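Long-range contacts in Exo-poly-alpha-D-galacturonosidase (Thermotoga maritima, PDB 3JUR), which probably hydrolyses alpha-1,4 linkages of polygalacturonate from the chain end and assembles as a tetramer: residues V309-A314 and M338-F343; K9-I14 and Y282-D287; L326-N331 and P371-V376. All blocks are in the same frame, centred on the assembly; numbering follows the deposited sequence.

Contact 1: residues V309-A314 and M338-F343; sequences VRNVVA and MENIFF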
ATOM      1  N   VAL D 309      21.128  30.833  -4.467  1.00 24.33           N
ATOM      2  CA  VAL D 309      21.662  29.489  -4.704  1.00 24.22           C
ATOM      3  C   VAL D 309      20.828  28.870  -5.824  1.00 24.50           C
ATOM      4  O   VAL D 309      19.594  28.825  -5.741  1.00 24.46           O
ATOM      5  CB  VAL D 309      21.622  28.587  -3.434  1.00 24.29           C
ATOM      6  CG1 VAL D 309      22.176  27.183  -3.737  1.00 24.04           C
ATOM      7  CG2 VAL D 309      22.395  29.224  -2.257  1.00 23.71           C
ATOM      8  N   ARG D 310      21.494  28.414  -6.879  1.00 24.65           N
ATOM      9  CA  ARG D 310      20.791  27.803  -8.012  1.00 25.22           C
ATOM     10  C   ARG D 310      21.638  26.703  -8.637  1.00 25.11           C
ATOM     11  O   ARG D 310      22.858  26.691  -8.463  1.00 25.02           O
ATOM     12  CB  ARG D 310      20.427  28.858  -9.073  1.00 25.52           C
ATOM     13  CG  ARG D 310      21.602  29.683  -9.565  1.00 26.93           C
ATOM     14  CD  ARG D 310      21.439  30.096 -11.019  1.00 31.49           C
ATOM     15  NE  ARG D 310      20.798  31.397 -11.168  1.00 34.07           N
ATOM     16  CZ  ARG D 310      21.371  32.470 -11.715  1.00 35.36           C
ATOM     17  NH1 ARG D 310      22.615  32.421 -12.184  1.00 36.71           N
ATOM     18  NH2 ARG D 310      20.694  33.604 -11.798  1.00 35.29           N
ATOM     19  N   ASN D 311      20.984  25.794  -9.359  1.00 24.57           N
ATOM     20  CA  ASN D 311      21.655  24.731 -10.115  1.00 24.64           C
ATOM     21  C   ASN D 311      22.605  23.890  -9.273  1.00 24.58           C
ATOM     22  O   ASN D 311      23.825  23.884  -9.469  1.00 24.75           O
ATOM     23  CB  ASN D 311      22.339  25.295 -11.361  1.00 24.33           C
ATOM     24  CG  ASN D 311      21.358  25.969 -12.289  1.00 24.88           C
ATOM     25  OD1 ASN D 311      20.247  25.475 -12.492  1.00 24.66           O
ATOM     26  ND2 ASN D 311      21.752  27.110 -12.846  1.00 24.38           N
ATOM     27  N   VAL D 312      22.016  23.196  -8.311  1.00 24.61           N
ATOM     28  CA  VAL D 312      22.747  22.295  -7.451  1.00 24.40           C
ATOM     29  C   VAL D 312      22.186  20.906  -7.686  1.00 24.46           C
ATOM     30  O   VAL D 312      20.965  20.708  -7.624  1.00 24.70           O
ATOM     31  CB  VAL D 312      22.576  22.677  -5.970  1.00 24.50           C
ATOM     32  CG1 VAL D 312      23.210  21.622  -5.067  1.00 24.63           C
ATOM     33  CG2 VAL D 312      23.186  24.051  -5.695  1.00 24.01           C
ATOM     34  N   VAL D 313      23.073  19.960  -7.979  1.00 23.69           N
ATOM     35  CA  VAL D 313      22.694  18.568  -8.146  1.00 23.27           C
ATOM     36  C   VAL D 313      23.398  17.727  -7.085  1.00 23.13           C
ATOM     37  O   VAL D 313      24.634  17.732  -6.989  1.00 22.92           O
ATOM     38  CB  VAL D 313      23.051  18.023  -9.556  1.00 23.33           C
ATOM     39  CG1 VAL D 313      22.710  16.541  -9.667  1.00 23.23           C
ATOM     40  CG2 VAL D 313      22.346  18.822 -10.664  1.00 23.89           C
ATOM     41  N   ALA D 314      22.598  17.012  -6.297  1.00 22.51           N
ATOM     42  CA  ALA D 314      23.095  16.030  -5.339  1.00 22.29           C
ATOM     43  C   ALA D 314      22.589  14.659  -5.771  1.00 22.25           C
ATOM     44  O   ALA D 314      21.391  14.365  -5.663  1.00 22.08           O
ATOM     45  CB  ALA D 314      22.631  16.359  -3.922  1.00 21.83           C
ATOM     46  N   MET D 338      16.539  30.405  -3.596  1.00 23.04           N
ATOM     47  CA  MET D 338      17.009  29.030  -3.706  1.00 23.13           C
ATOM     48  C   MET D 338      16.138  28.403  -4.774  1.00 23.23           C
ATOM     49  O   MET D 338      14.908  28.402  -4.657  1.00 23.29           O
ATOM     50  CB  MET D 338      16.873  28.273  -2.372  1.00 23.27           C
ATOM     51  CG  MET D 338      17.679  28.890  -1.232  1.00 23.63           C
ATOM     52  SD  MET D 338      17.543  28.012   0.334  1.00 24.23           S
ATOM     53  CE  MET D 338      15.905  28.500   0.848  1.00 21.95           C
ATOM     54  N   GLU D 339      16.764  27.913  -5.842  1.00 23.24           N
ATOM     55  CA  GLU D 339      16.013  27.373  -6.978  1.00 23.76           C
ATOM     56  C   GLU D 339      16.834  26.423  -7.840  1.00 23.30           C
ATOM     57  O   GLU D 339      18.060  26.522  -7.881  1.00 22.96           O
ATOM     58  CB  GLU D 339      15.425  28.497  -7.845  1.00 24.30           C
ATOM     59  CG  GLU D 339      16.437  29.393  -8.523  1.00 26.27           C
ATOM     60  CD  GLU D 339      15.778  30.427  -9.424  1.00 29.68           C
ATOM     61  OE1 GLU D 339      14.629  30.830  -9.138  1.00 30.28           O
ATOM     62  OE2 GLU D 339      16.414  30.843 -10.417  1.00 31.11           O
ATOM     63  N   ASN D 340      16.141  25.522  -8.536  1.00 22.53           N
ATOM     64  CA  ASN D 340      16.782  24.492  -9.340  1.00 22.71           C
ATOM     65  C   ASN D 340      17.739  23.656  -8.495  1.00 22.45           C
ATOM     66  O   ASN D 340      18.949  23.593  -8.766  1.00 22.58           O
ATOM     67  CB  ASN D 340      17.489  25.095 -10.565  1.00 22.72           C
ATOM     68  CG  ASN D 340      16.631  25.058 -11.814  1.00 23.66           C
ATOM     69  OD1 ASN D 340      15.475  24.631 -11.784  1.00 23.82           O
ATOM     70  ND2 ASN D 340      17.206  25.487 -12.935  1.00 24.63           N
ATOM     71  N   ILE D 341      17.185  23.056  -7.443  1.00 21.94           N
ATOM     72  CA  ILE D 341      17.926  22.169  -6.560  1.00 21.64           C
ATOM     73  C   ILE D 341      17.447  20.751  -6.866  1.00 21.70           C
ATOM     74  O   ILE D 341      16.238  20.471  -6.822  1.00 21.13           O
ATOM     75  CB  ILE D 341      17.697  22.512  -5.047  1.00 21.94           C
ATOM     76  CG1 ILE D 341      17.818  24.022  -4.785  1.00 21.10           C
ATOM     77  CG2 ILE D 341      18.664  21.707  -4.142  1.00 21.82           C
ATOM     78  CD1 ILE D 341      19.207  24.642  -5.083  1.00 19.29           C
ATOM     79  N   PHE D 342      18.392  19.872  -7.192  1.00 21.34           N
ATOM     80  CA  PHE D 342      18.080  18.523  -7.641  1.00 21.81           C
ATOM     81  C   PHE D 342      18.673  17.490  -6.701  1.00 21.99           C
ATOM     82  O   PHE D 342      19.888  17.412  -6.545  1.00 22.26           O
ATOM     83  CB  PHE D 342      18.600  18.300  -9.071  1.00 21.97           C
ATOM     84  CG  PHE D 342      17.950  19.179 -10.090  1.00 23.04           C
ATOM     85  CD1 PHE D 342      16.863  18.725 -10.823  1.00 23.55           C
ATOM     86  CD2 PHE D 342      18.415  20.471 -10.306  1.00 24.16           C
ATOM     87  CE1 PHE D 342      16.254  19.540 -11.769  1.00 24.87           C
ATOM     88  CE2 PHE D 342      17.802  21.302 -11.244  1.00 25.16           C
ATOM     89  CZ  PHE D 342      16.726  20.837 -11.977  1.00 24.35           C
ATOM     90  N   PHE D 343      17.798  16.699  -6.091  1.00 22.03           N
ATOM     91  CA  PHE D 343      18.164  15.715  -5.077  1.00 21.89           C
ATOM     92  C   PHE D 343      17.752  14.352  -5.633  1.00 21.82           C
ATOM     93  O   PHE D 343      16.611  13.922  -5.453  1.00 21.93           O
ATOM     94  CB  PHE D 343      17.429  16.042  -3.764  1.00 21.62           C
ATOM     95  CG  PHE D 343      17.993  15.366  -2.549  1.00 21.97           C
ATOM     96  CD1 PHE D 343      19.229  15.752  -2.024  1.00 23.27           C
ATOM     97  CD2 PHE D 343      17.278  14.358  -1.907  1.00 20.97           C
ATOM     98  CE1 PHE D 343      19.751  15.122  -0.883  1.00 22.50           C
ATOM     99  CE2 PHE D 343      17.784  13.729  -0.778  1.00 21.81           C
ATOM    100  CZ  PHE D 343      19.018  14.117  -0.257  1.00 22.54           C
TER
HETATM  101  O   HOH W   1      17.924  33.011 -10.452  1.00 44.11           O

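Contact 2: residues K9-I14 and Y282-D287; sequences KIEEEI and YILVRD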
ATOM      1  N   LYS D   9      21.761  17.467 -17.569  1.00 27.00           N
ATOM      2  CA  LYS D   9      22.369  18.595 -18.294  1.00 27.21           C
ATOM      3  C   LYS D   9      23.156  19.520 -17.363  1.00 26.94           C
ATOM      4  O   LYS D   9      24.211  20.026 -17.738  1.00 27.45           O
ATOM      5  CB  LYS D   9      21.319  19.407 -19.071  1.00 27.43           C
ATOM      6  CG  LYS D   9      20.534  18.623 -20.121  1.00 28.24           C
ATOM      7  CD  LYS D   9      21.327  18.434 -21.402  1.00 30.00           C
ATOM      8  CE  LYS D   9      20.623  17.469 -22.343  1.00 30.79           C
ATOM      9  NZ  LYS D   9      21.461  17.152 -23.536  1.00 31.62           N
ATOM     10  N   ILE D  10      22.647  19.741 -16.154  1.00 26.38           N
ATOM     11  CA  ILE D  10      23.362  20.565 -15.184  1.00 26.07           C
ATOM     12  C   ILE D  10      24.652  19.868 -14.720  1.00 25.56           C
ATOM     13  O   ILE D  10      25.711  20.496 -14.682  1.00 25.25           O
ATOM     14  CB  ILE D  10      22.457  21.003 -14.001  1.00 26.04           C
ATOM     15  CG1 ILE D  10      21.295  21.852 -14.528  1.00 26.62           C
ATOM     16  CG2 ILE D  10      23.255  21.817 -12.967  1.00 25.84           C
ATOM     17  CD1 ILE D  10      20.170  22.036 -13.535  1.00 28.65           C
ATOM     18  N   GLU D  11      24.560  18.572 -14.408  1.00 25.37           N
ATOM     19  CA  GLU D  11      25.733  17.779 -14.019  1.00 25.75           C
ATOM     20  C   GLU D  11      26.813  17.797 -15.116  1.00 26.00           C
ATOM     21  O   GLU D  11      28.008  17.903 -14.821  1.00 26.15           O
ATOM     22  CB  GLU D  11      25.337  16.344 -13.618  1.00 25.40           C
ATOM     23  CG  GLU D  11      26.525  15.380 -13.497  1.00 26.18           C
ATOM     24  CD  GLU D  11      26.266  14.173 -12.602  1.00 28.21           C
ATOM     25  OE1 GLU D  11      25.096  13.924 -12.238  1.00 28.27           O
ATOM     26  OE2 GLU D  11      27.245  13.467 -12.262  1.00 27.09           O
ATOM     27  N   GLU D  12      26.375  17.731 -16.373  1.00 26.47           N
ATOM     28  CA  GLU D  12      27.257  17.823 -17.541  1.00 27.28           C
ATOM     29  C   GLU D  12      28.014  19.138 -17.540  1.00 27.03           C
ATOM     30  O   GLU D  12      29.231  19.162 -17.673  1.00 27.07           O
ATOM     31  CB  GLU D  12      26.427  17.784 -18.819  1.00 27.60           C
ATOM     32  CG  GLU D  12      26.802  16.706 -19.785  1.00 29.58           C
ATOM     33  CD  GLU D  12      25.898  15.502 -19.632  1.00 31.79           C
ATOM     34  OE1 GLU D  12      26.091  14.761 -18.646  1.00 34.14           O
ATOM     35  OE2 GLU D  12      24.995  15.317 -20.479  1.00 29.37           O
ATOM     36  N   GLU D  13      27.257  20.225 -17.407  1.00 27.12           N
ATOM     37  CA  GLU D  13      27.775  21.584 -17.400  1.00 27.07           C
ATOM     38  C   GLU D  13      28.822  21.788 -16.299  1.00 26.83           C
ATOM     39  O   GLU D  13      29.886  22.361 -16.553  1.00 26.97           O
ATOM     40  CB  GLU D  13      26.604  22.572 -17.266  1.00 27.34           C
ATOM     41  CG  GLU D  13      26.983  24.034 -17.024  1.00 28.48           C
ATOM     42  CD  GLU D  13      27.659  24.707 -18.212  1.00 29.93           C
ATOM     43  OE1 GLU D  13      27.646  24.147 -19.331  1.00 30.35           O
ATOM     44  OE2 GLU D  13      28.210  25.812 -18.015  1.00 31.35           O
ATOM     45  N   ILE D  14      28.521  21.308 -15.091  1.00 26.19           N
ATOM     46  CA  ILE D  14      29.469  21.354 -13.982  1.00 25.81           C
ATOM     47  C   ILE D  14      30.761  20.601 -14.319  1.00 25.84           C
ATOM     48  O   ILE D  14      31.857  21.150 -14.180  1.00 25.64           O
ATOM     49  CB  ILE D  14      28.856  20.803 -12.655  1.00 25.45           C
ATOM     50  CG1 ILE D  14      27.617  21.616 -12.262  1.00 25.25           C
ATOM     51  CG2 ILE D  14      29.890  20.857 -11.532  1.00 25.29           C
ATOM     52  CD1 ILE D  14      26.695  20.946 -11.264  1.00 24.00           C
ATOM     53  N   TYR D 282      26.009  25.842  -9.803  1.00 22.36           N
ATOM     54  CA  TYR D 282      26.696  24.759 -10.495  1.00 21.83           C
ATOM     55  C   TYR D 282      27.582  23.976  -9.531  1.00 21.38           C
ATOM     56  O   TYR D 282      28.804  23.918  -9.680  1.00 21.46           O
ATOM     57  CB  TYR D 282      27.473  25.293 -11.707  1.00 22.30           C
ATOM     58  CG  TYR D 282      26.587  25.808 -12.819  1.00 23.43           C
ATOM     59  CD1 TYR D 282      25.667  24.967 -13.445  1.00 24.75           C
ATOM     60  CD2 TYR D 282      26.682  27.129 -13.269  1.00 25.22           C
ATOM     61  CE1 TYR D 282      24.848  25.425 -14.480  1.00 25.37           C
ATOM     62  CE2 TYR D 282      25.868  27.596 -14.313  1.00 26.03           C
ATOM     63  CZ  TYR D 282      24.952  26.732 -14.901  1.00 26.34           C
ATOM     64  OH  TYR D 282      24.143  27.167 -15.927  1.00 29.13           O
ATOM     65  N   ILE D 283      26.934  23.411  -8.515  1.00 21.11           N
ATOM     66  CA  ILE D 283      27.578  22.594  -7.491  1.00 20.22           C
ATOM     67  C   ILE D 283      27.069  21.166  -7.646  1.00 19.94           C
ATOM     68  O   ILE D 283      25.853  20.924  -7.641  1.00 19.08           O
ATOM     69  CB  ILE D 283      27.255  23.071  -6.036  1.00 20.74           C
ATOM     70  CG1 ILE D 283      27.287  24.609  -5.887  1.00 21.35           C
ATOM     71  CG2 ILE D 283      28.170  22.372  -5.012  1.00 19.76           C
ATOM     72  CD1 ILE D 283      28.637  25.260  -6.089  1.00 22.67           C
ATOM     73  N   LEU D 284      28.007  20.232  -7.791  1.00 19.53           N
ATOM     74  CA  LEU D 284      27.693  18.824  -7.939  1.00 19.26           C
ATOM     75  C   LEU D 284      28.171  18.075  -6.697  1.00 19.47           C
ATOM     76  O   LEU D 284      29.346  18.141  -6.337  1.00 19.36           O
ATOM     77  CB  LEU D 284      28.334  18.255  -9.217  1.00 19.38           C
ATOM     78  CG  LEU D 284      28.128  16.775  -9.549  1.00 18.01           C
ATOM     79  CD1 LEU D 284      26.635  16.450  -9.749  1.00 16.11           C
ATOM     80  CD2 LEU D 284      28.922  16.414 -10.788  1.00 17.78           C
ATOM     81  N   VAL D 285      27.239  17.395  -6.033  1.00 19.41           N
ATOM     82  CA  VAL D 285      27.526  16.613  -4.828  1.00 19.50           C
ATOM     83  C   VAL D 285      27.120  15.164  -5.114  1.00 19.76           C
ATOM     84  O   VAL D 285      25.926  14.865  -5.215  1.00 19.81           O
ATOM     85  CB  VAL D 285      26.733  17.167  -3.616  1.00 19.85           C
ATOM     86  CG1 VAL D 285      27.056  16.396  -2.320  1.00 19.27           C
ATOM     87  CG2 VAL D 285      27.014  18.663  -3.441  1.00 18.91           C
ATOM     88  N   ARG D 286      28.096  14.268  -5.274  1.00 19.25           N
ATOM     89  CA  ARG D 286      27.766  12.897  -5.685  1.00 19.42           C
ATOM     90  C   ARG D 286      28.629  11.823  -5.022  1.00 19.77           C
ATOM     91  O   ARG D 286      29.791  12.075  -4.662  1.00 19.31           O
ATOM     92  CB  ARG D 286      27.844  12.766  -7.214  1.00 18.86           C
ATOM     93  CG  ARG D 286      29.247  12.927  -7.768  1.00 18.77           C
ATOM     94  CD  ARG D 286      29.271  12.843  -9.286  1.00 18.62           C
ATOM     95  NE  ARG D 286      30.630  12.690  -9.784  1.00 18.52           N
ATOM     96  CZ  ARG D 286      30.957  12.646 -11.074  1.00 19.34           C
ATOM     97  NH1 ARG D 286      30.021  12.770 -12.004  1.00 17.75           N
ATOM     98  NH2 ARG D 286      32.227  12.494 -11.434  1.00 19.65           N
ATOM     99  N   ASP D 287      28.056  10.623  -4.889  1.00 19.95           N
ATOM    100  CA  ASP D 287      28.773   9.439  -4.384  1.00 20.70           C
ATOM    101  C   ASP D 287      29.403   9.626  -2.994  1.00 20.62           C
ATOM    102  O   ASP D 287      30.457   9.044  -2.702  1.00 21.05           O
ATOM    103  CB  ASP D 287      29.860   8.981  -5.384  1.00 20.49           C
ATOM    104  CG  ASP D 287      29.335   8.828  -6.803  1.00 22.04           C
ATOM    105  OD1 ASP D 287      28.265   8.206  -6.997  1.00 22.31           O
ATOM    106  OD2 ASP D 287      30.010   9.327  -7.729  1.00 22.85           O
TER

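Contact 3: residues L326-N331 and P371-V376; sequences LRLKTN and PVVRSV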
ATOM      1  N   LEU D 326      17.519  16.350   3.195  1.00 22.07           N
ATOM      2  CA  LEU D 326      17.529  17.564   2.388  1.00 22.32           C
ATOM      3  C   LEU D 326      16.882  18.678   3.207  1.00 22.58           C
ATOM      4  O   LEU D 326      15.768  18.522   3.715  1.00 22.78           O
ATOM      5  CB  LEU D 326      16.762  17.366   1.069  1.00 21.85           C
ATOM      6  CG  LEU D 326      16.560  18.588   0.149  1.00 22.12           C
ATOM      7  CD1 LEU D 326      17.895  19.152  -0.396  1.00 21.11           C
ATOM      8  CD2 LEU D 326      15.621  18.280  -1.007  1.00 19.45           C
ATOM      9  N   ARG D 327      17.583  19.800   3.312  1.00 22.82           N
ATOM     10  CA  ARG D 327      17.157  20.912   4.148  1.00 23.05           C
ATOM     11  C   ARG D 327      17.377  22.245   3.430  1.00 22.66           C
ATOM     12  O   ARG D 327      18.499  22.560   3.054  1.00 22.25           O
ATOM     13  CB  ARG D 327      17.957  20.866   5.450  1.00 23.46           C
ATOM     14  CG  ARG D 327      17.489  21.809   6.543  1.00 25.77           C
ATOM     15  CD  ARG D 327      18.467  21.758   7.708  1.00 27.26           C
ATOM     16  NE  ARG D 327      17.879  22.326   8.919  1.00 29.47           N
ATOM     17  CZ  ARG D 327      18.573  22.626  10.012  1.00 29.80           C
ATOM     18  NH1 ARG D 327      19.884  22.412  10.054  1.00 29.33           N
ATOM     19  NH2 ARG D 327      17.951  23.144  11.062  1.00 31.20           N
ATOM     20  N   LEU D 328      16.301  23.008   3.226  1.00 22.63           N
ATOM     21  CA  LEU D 328      16.397  24.394   2.754  1.00 22.42           C
ATOM     22  C   LEU D 328      15.931  25.356   3.859  1.00 22.48           C
ATOM     23  O   LEU D 328      14.826  25.211   4.397  1.00 21.88           O
ATOM     24  CB  LEU D 328      15.603  24.606   1.453  1.00 22.25           C
ATOM     25  CG  LEU D 328      16.183  24.074   0.125  1.00 22.50           C
ATOM     26  CD1 LEU D 328      16.257  22.551   0.075  1.00 22.11           C
ATOM     27  CD2 LEU D 328      15.387  24.581  -1.061  1.00 22.13           C
ATOM     28  N   LYS D 329      16.799  26.310   4.212  1.00 22.38           N
ATOM     29  CA  LYS D 329      16.543  27.268   5.296  1.00 22.27           C
ATOM     30  C   LYS D 329      16.698  28.699   4.801  1.00 21.89           C
ATOM     31  O   LYS D 329      17.697  29.035   4.161  1.00 21.78           O
ATOM     32  CB  LYS D 329      17.556  27.115   6.440  1.00 22.75           C
ATOM     33  CG  LYS D 329      17.958  25.720   6.813  1.00 24.24           C
ATOM     34  CD  LYS D 329      18.907  25.734   8.007  1.00 25.77           C
ATOM     35  CE  LYS D 329      20.364  25.873   7.572  1.00 26.13           C
ATOM     36  NZ  LYS D 329      21.295  25.589   8.708  1.00 24.93           N
ATOM     37  N   THR D 330      15.731  29.547   5.142  1.00 21.17           N
ATOM     38  CA  THR D 330      15.784  30.973   4.837  1.00 20.52           C
ATOM     39  C   THR D 330      14.732  31.703   5.677  1.00 20.45           C
ATOM     40  O   THR D 330      13.970  31.066   6.407  1.00 20.27           O
ATOM     41  CB  THR D 330      15.556  31.249   3.333  1.00 20.50           C
ATOM     42  OG1 THR D 330      15.747  32.645   3.057  1.00 20.77           O
ATOM     43  CG2 THR D 330      14.140  30.815   2.906  1.00 20.05           C
ATOM     44  N   ASN D 331      14.708  33.030   5.582  1.00 19.98           N
ATOM     45  CA  ASN D 331      13.659  33.845   6.193  1.00 20.04           C
ATOM     46  C   ASN D 331      13.531  35.187   5.469  1.00 20.24           C
ATOM     47  O   ASN D 331      14.281  35.451   4.525  1.00 20.18           O
ATOM     48  CB  ASN D 331      13.900  34.038   7.696  1.00 19.84           C
ATOM     49  CG  ASN D 331      15.226  34.732   8.002  1.00 19.59           C
ATOM     50  OD1 ASN D 331      15.661  35.627   7.275  1.00 19.78           O
ATOM     51  ND2 ASN D 331      15.862  34.327   9.092  1.00 18.24           N
ATOM     52  N   PRO D 371      12.309  35.769   0.394  1.00 22.48           N
ATOM     53  CA  PRO D 371      13.139  34.883  -0.430  1.00 22.40           C
ATOM     54  C   PRO D 371      12.332  34.131  -1.487  1.00 22.30           C
ATOM     55  O   PRO D 371      11.192  33.728  -1.238  1.00 22.25           O
ATOM     56  CB  PRO D 371      13.732  33.906   0.589  1.00 22.25           C
ATOM     57  CG  PRO D 371      12.776  33.899   1.722  1.00 21.94           C
ATOM     58  CD  PRO D 371      12.085  35.226   1.750  1.00 22.64           C
ATOM     59  N   VAL D 372      12.923  33.955  -2.662  1.00 22.24           N
ATOM     60  CA  VAL D 372      12.295  33.164  -3.709  1.00 22.20           C
ATOM     61  C   VAL D 372      12.727  31.717  -3.490  1.00 22.44           C
ATOM     62  O   VAL D 372      13.915  31.414  -3.553  1.00 22.03           O
ATOM     63  CB  VAL D 372      12.706  33.652  -5.127  1.00 22.40           C
ATOM     64  CG1 VAL D 372      12.073  32.769  -6.204  1.00 22.33           C
ATOM     65  CG2 VAL D 372      12.319  35.123  -5.338  1.00 21.60           C
ATOM     66  N   VAL D 373      11.769  30.838  -3.191  1.00 22.61           N
ATOM     67  CA  VAL D 373      12.066  29.412  -2.980  1.00 22.65           C
ATOM     68  C   VAL D 373      11.170  28.597  -3.902  1.00 23.09           C
ATOM     69  O   VAL D 373       9.952  28.486  -3.677  1.00 22.98           O
ATOM     70  CB  VAL D 373      11.893  28.967  -1.494  1.00 22.50           C
ATOM     71  CG1 VAL D 373      12.297  27.506  -1.312  1.00 22.09           C
ATOM     72  CG2 VAL D 373      12.727  29.855  -0.552  1.00 22.43           C
ATOM     73  N   ARG D 374      11.775  28.063  -4.965  1.00 23.00           N
ATOM     74  CA  ARG D 374      11.042  27.320  -5.996  1.00 23.19           C
ATOM     75  C   ARG D 374      11.893  26.297  -6.746  1.00 22.73           C
ATOM     76  O   ARG D 374      13.129  26.318  -6.664  1.00 22.58           O
ATOM     77  CB  ARG D 374      10.350  28.271  -6.982  1.00 23.40           C
ATOM     78  CG  ARG D 374      11.042  29.605  -7.162  1.00 26.39           C
ATOM     79  CD  ARG D 374      11.809  29.754  -8.460  1.00 31.10           C
ATOM     80  NE  ARG D 374      10.982  30.342  -9.512  1.00 33.83           N
ATOM     81  CZ  ARG D 374      11.389  31.254 -10.393  1.00 35.19           C
ATOM     82  NH1 ARG D 374      12.628  31.728 -10.369  1.00 36.61           N
ATOM     83  NH2 ARG D 374      10.544  31.706 -11.305  1.00 34.56           N
ATOM     84  N   SER D 375      11.216  25.400  -7.463  1.00 22.13           N
ATOM     85  CA  SER D 375      11.860  24.421  -8.350  1.00 22.18           C
ATOM     86  C   SER D 375      12.866  23.521  -7.642  1.00 22.29           C
ATOM     87  O   SER D 375      14.070  23.546  -7.931  1.00 22.09           O
ATOM     88  CB  SER D 375      12.488  25.128  -9.556  1.00 22.05           C
ATOM     89  OG  SER D 375      11.486  25.865 -10.223  1.00 22.58           O
ATOM     90  N   VAL D 376      12.357  22.747  -6.687  1.00 22.52           N
ATOM     91  CA  VAL D 376      13.149  21.759  -5.973  1.00 22.58           C
ATOM     92  C   VAL D 376      12.619  20.392  -6.390  1.00 23.07           C
ATOM     93  O   VAL D 376      11.402  20.143  -6.359  1.00 22.39           O
ATOM     94  CB  VAL D 376      13.068  21.945  -4.427  1.00 23.05           C
ATOM     95  CG1 VAL D 376      13.972  20.932  -3.700  1.00 22.17           C
ATOM     96  CG2 VAL D 376      13.450  23.375  -4.029  1.00 22.85           C
TER

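Contact 1: residues V309-A314 and M338-F343
Two successive turns of the parallel beta-helix lie against each other where V309-A314 runs beside M338-F343, their axes 4.7 Å apart and 1° from parallel. Backbone bonds join them on both sides of a bend: E339 N donates to V309 O (3.0 Å), V312 N to N340 O, F342 N to V312 O (2.7 Å) and A314 N to F342 O (2.8 Å). The bend itself is made by N311 and N340, both with positive phi. Their side chains run alongside one another in a common direction, the amide planes 42° apart, and N340 ND2 donates to N311 OD1 at 3.1 Å, in the carbonyl plane. Inside the coil, chi1 of -46° turns I341 CG1 away from the carbonyl carbon, and CD1 beyond it settles against V312 CB (4.0 Å) and V309 CG1. On the outer side, the F342 ring has V312 O at its edge and stacks with F377. A water links R310 NH2 to E339 OE2 (2.6 Å from the water); the two charges have firmer partners in E281 and R374. In-register parallel strands from successive turns, with asparagine stacked on asparagine at the bend, are a hallmark of right-handed parallel beta-helices.

Contact 2: residues K9-I14 and Y282-D287
An acidic side chain lies on an aromatic face here: E13 sets its CG over the ring of Y282, 4.1 Å from the centroid and 29° off the ring normal, a CH-pi contact made with the aliphatic part of the glutamate. CG stands opposite the backbone N (chi1 171°), and a bend at chi2 turns the carboxylate away so that OE2 can bond to Y248 OH, while the Y248 ring meets that of Y282 with planes nearly parallel. I10 approaches the same tyrosine at its edge, CG2 lying 4.0 Å from CD1. Deeper in, I14 drives CD1 down onto the strand backbone, 3.6 Å from both Y282 C and I283 C, and presses it against L284 CB. The methyls of L284 in turn lie along E11 CG and CD, with L284 CD1 3.7 Å from E11 CD. Beyond the leucine, E11 OE2 accepts from R286 NH1 at 2.9 Å, a salt bridge in which the oxygen sits close to the guanidinium plane and is met nearly along its C-O axis. The other carboxylate oxygen pairs with R315 and R286 NE with E252, so that each charge is shared and both groups are probably held against turning. Segment 9-14 thus crosses strand 282-286 almost at right angles, at 102° and 8.0 Å between axes; their parent elements are helix 6-16 and strand 280-291, the latter flanked by strands 249-252 and 309-320, and I10 also reaches N311 and V313 on strand 309-320.

Contact 3: residues L326-N331 and P371-V376
No flat side-chain group mediates the meeting of T330 with P371, or of L326 and L328 with V373 and V376; the guanidinium of R327 lies apart from it, with K329 CD 3.6 Å above the centre of one face and NH1 salt-bridged to D261, which also pairs with K329 NZ. The contact is mostly aliphatic, with the T330 hydroxyl and N331 O resting on the proline. T330 leans across the proline ring, its OG1 3.4 Å from P371 CB and its CG2 3.6 Å from P371 CG. The torsion that holds OG1 opposite the backbone N (chi1 -174°) leaves CG2 between N and carbonyl carbon, from where it meets V373 CG2 tip to tip at 3.9 Å. OG1 also makes a weak hydrogen bond to N331 O, and that carbonyl oxygen rests 3.5 Å from P371 CG. With serine in place of T330, the lost methyl would probably open a gap beside P371 CG and V373 CG2. Further along, L328 and V376 pass alongside one another running opposite ways, L328 CD2 coming 3.7 Å from V376 CG2 and 4.3 Å from V373 CG1. L326 and V376 instead meet end on, CD2 to CG1 at 4.1 Å. The two segments run 164° apart in direction; strands 327-329 and 372-376 belong to different sheets, L328 standing next to I301 in one and V376 next to I403 in the other, with T330 and P371 in the loops at their ends. Such leucine and valine packing between opposed sheets is the interior of a right-handed parallel beta-helix.

In the fold
Contacts 1 and 2 share a sheet, their centres about 10 Å apart: V313 O lies 2.8 Å from V285 N, probably hydrogen-bonded, and F342 CE2 packs 3.4 Å from I10 CD1, so the helix of contact 2 also covers the F342 side of contact 1. Contacts 1 and 3 are also about 10 Å apart between centres, and M338 joins them, its CE 3.6 Å from T330 CG2 inside the coil and its N 2.8 Å from V372 O, a probable hydrogen bond. Contacts 2 and 3 do not touch, their nearest atoms being about 8 Å apart. R327-L328-K329 corresponds to the Arg-Ile-Lys motif of family 28, with leucine in the middle, so the side of contact 3 facing D261 probably borders the substrate cleft, whereas contact 2 covers another face.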